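Local coordinates for polyketide synthase PksL (PDB 5E1V), which contributes a monomeric dehydratase domain to a trans-AT synthase of the bacillaene pathway, where it probably removes water from beta-hydroxyacyl intermediates, at residues F219-S224 against L266-S271. Sequence-based numbering, arbitrary orientation.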
# COMPACT_ATOMS: atom_id res chain seq x y z
N PHE A 219 -10.56 0.01 -1.15
CA PHE A 219 -10.79 -1.30 -0.52
C PHE A 219 -9.75 -2.39 -0.84
O PHE A 219 -9.37 -2.56 -2.01
CB PHE A 219 -12.20 -1.82 -0.93
CG PHE A 219 -12.63 -3.12 -0.29
CD1 PHE A 219 -13.28 -3.14 0.92
CD2 PHE A 219 -12.54 -4.30 -1.00
CE1 PHE A 219 -13.73 -4.35 1.47
CE2 PHE A 219 -12.98 -5.50 -0.47
CZ PHE A 219 -13.54 -5.55 0.79
N TYR A 220 -9.38 -3.19 0.20
CA TYR A 220 -8.53 -4.33 0.10
C TYR A 220 -9.35 -5.49 0.58
O TYR A 220 -9.76 -5.46 1.71
CB TYR A 220 -7.21 -4.29 0.99
CG TYR A 220 -6.43 -3.01 0.97
CD1 TYR A 220 -6.52 -2.18 -0.13
CD2 TYR A 220 -5.61 -2.58 2.08
CE1 TYR A 220 -5.88 -0.96 -0.19
CE2 TYR A 220 -4.99 -1.31 2.02
CZ TYR A 220 -5.13 -0.52 0.88
OH TYR A 220 -4.58 0.75 0.64
N GLU A 221 -9.50 -6.55 -0.22
CA GLU A 221 -10.22 -7.74 0.23
C GLU A 221 -9.42 -8.47 1.34
O GLU A 221 -9.91 -8.80 2.45
CB GLU A 221 -10.49 -8.69 -0.96
CG GLU A 221 -11.18 -9.95 -0.47
CD GLU A 221 -11.75 -10.77 -1.59
OE1 GLU A 221 -12.35 -10.20 -2.51
OE2 GLU A 221 -11.55 -12.00 -1.54
N SER A 222 -8.14 -8.66 1.04
CA SER A 222 -7.22 -9.32 1.98
C SER A 222 -5.75 -9.03 1.71
O SER A 222 -5.33 -8.74 0.58
CB SER A 222 -7.35 -10.85 1.96
OG SER A 222 -7.23 -11.33 0.71
N PHE A 223 -5.01 -9.17 2.78
CA PHE A 223 -3.59 -9.14 2.77
C PHE A 223 -3.13 -10.22 3.68
O PHE A 223 -3.57 -10.35 4.81
CB PHE A 223 -3.00 -7.78 3.25
CG PHE A 223 -1.54 -7.74 3.11
CD1 PHE A 223 -0.98 -7.51 1.90
CD2 PHE A 223 -0.75 -7.97 4.15
CE1 PHE A 223 0.41 -7.43 1.74
CE2 PHE A 223 0.62 -7.90 4.04
CZ PHE A 223 1.20 -7.65 2.82
N SER A 224 -2.15 -10.95 3.19
CA SER A 224 -1.58 -12.09 3.87
C SER A 224 -0.10 -12.08 3.53
O SER A 224 0.21 -11.86 2.36
CB SER A 224 -2.21 -13.38 3.30
OG SER A 224 -1.68 -14.39 4.11
N LEU A 266 -1.79 -9.11 -1.86
CA LEU A 266 -2.93 -8.19 -1.64
C LEU A 266 -4.01 -8.52 -2.61
O LEU A 266 -3.89 -8.18 -3.80
CB LEU A 266 -2.54 -6.71 -1.83
CG LEU A 266 -3.48 -5.63 -1.36
CD1 LEU A 266 -3.74 -5.61 0.11
CD2 LEU A 266 -2.96 -4.29 -1.72
N LYS A 267 -5.06 -9.17 -2.13
CA LYS A 267 -6.14 -9.59 -3.08
C LYS A 267 -7.23 -8.56 -3.30
O LYS A 267 -7.77 -7.98 -2.36
CB LYS A 267 -6.68 -10.94 -2.59
CG LYS A 267 -7.75 -11.63 -3.44
CD LYS A 267 -7.89 -13.09 -2.94
CE LYS A 267 -9.05 -13.84 -3.62
NZ LYS A 267 -9.08 -13.54 -5.08
N ASN A 268 -7.59 -8.30 -4.58
CA ASN A 268 -8.62 -7.30 -4.95
C ASN A 268 -8.42 -5.93 -4.31
O ASN A 268 -9.25 -5.41 -3.62
CB ASN A 268 -10.01 -7.86 -4.75
CG ASN A 268 -10.41 -8.74 -5.93
OD1 ASN A 268 -10.34 -8.29 -7.08
ND2 ASN A 268 -10.78 -9.97 -5.67
N PHE A 269 -7.23 -5.42 -4.55
CA PHE A 269 -6.93 -4.00 -4.31
C PHE A 269 -7.81 -3.18 -5.27
O PHE A 269 -7.56 -3.15 -6.50
CB PHE A 269 -5.46 -3.75 -4.48
CG PHE A 269 -5.08 -2.30 -4.51
CD1 PHE A 269 -5.81 -1.37 -3.86
CD2 PHE A 269 -3.95 -1.89 -5.19
CE1 PHE A 269 -5.46 -0.04 -3.90
CE2 PHE A 269 -3.62 -0.55 -5.26
CZ PHE A 269 -4.39 0.38 -4.60
N THR A 270 -8.80 -2.54 -4.68
CA THR A 270 -9.83 -1.72 -5.37
C THR A 270 -9.57 -0.23 -5.10
O THR A 270 -9.48 0.23 -3.92
CB THR A 270 -11.25 -1.98 -4.83
OG1 THR A 270 -11.51 -3.40 -4.71
CG2 THR A 270 -12.29 -1.32 -5.74
N SER A 271 -9.56 0.55 -6.19
CA SER A 271 -9.42 1.99 -6.15
C SER A 271 -10.56 2.65 -6.93
O SER A 271 -11.23 2.02 -7.76
CB SER A 271 -8.08 2.36 -6.81
OG SER A 271 -6.99 1.76 -6.12
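F219 and T270 form an antiparallel hydrogen-bonded pair: T270 N reaches F219 O at 2.7 Å in a nearly straight bond, and F219 N returns a bond to T270 O. F219 CG stands anti to the backbone N (chi1 -176°), bringing the ring edge near T270 OG1, while that hydroxyl donates to N268 O from above the carbonyl plane. Y220 turns to the other side of the sheet, among L266, F269 and F223. L266 CD2 lies over one face of its ring and L266 CD1 packs 3.8 Å from Y220 CB; F269 runs beside Y220 in the same direction, its CD1 3.7 Å from Y220 CE1 with the ring planes 80° apart. The phenol OH is hydrogen-bonded to G31 O, and I35 of helix 34-44 also packs on Y220. Without the phenol, as with an alanine here, G31 O is likely to lose its hydroxyl partner and a gap would probably open between L266 and F269. The strand bends at E221, and both E221 N and S222 N point to K267 O in weak bonds, the first bent to 133°. The extended E221 side chain runs beside K267 and N268, yet its OE2 stays 4.6 Å from K267 NZ, too far for a salt bridge. Regular pairing resumes where K267 N bonds S222 O at 2.8 Å; S222 OG sits against K267 CB. F223 then crosses L266 at about a right angle, its CD1 meeting L266 CD1, and F188 meets its ring edge-to-face. Two residues facing K267 define a classic beta bulge, here joining neighbouring antiparallel strands 215-225 and 262-273 over helix 34-44, consistent with the hot-dog fold of polyketide synthase dehydratases.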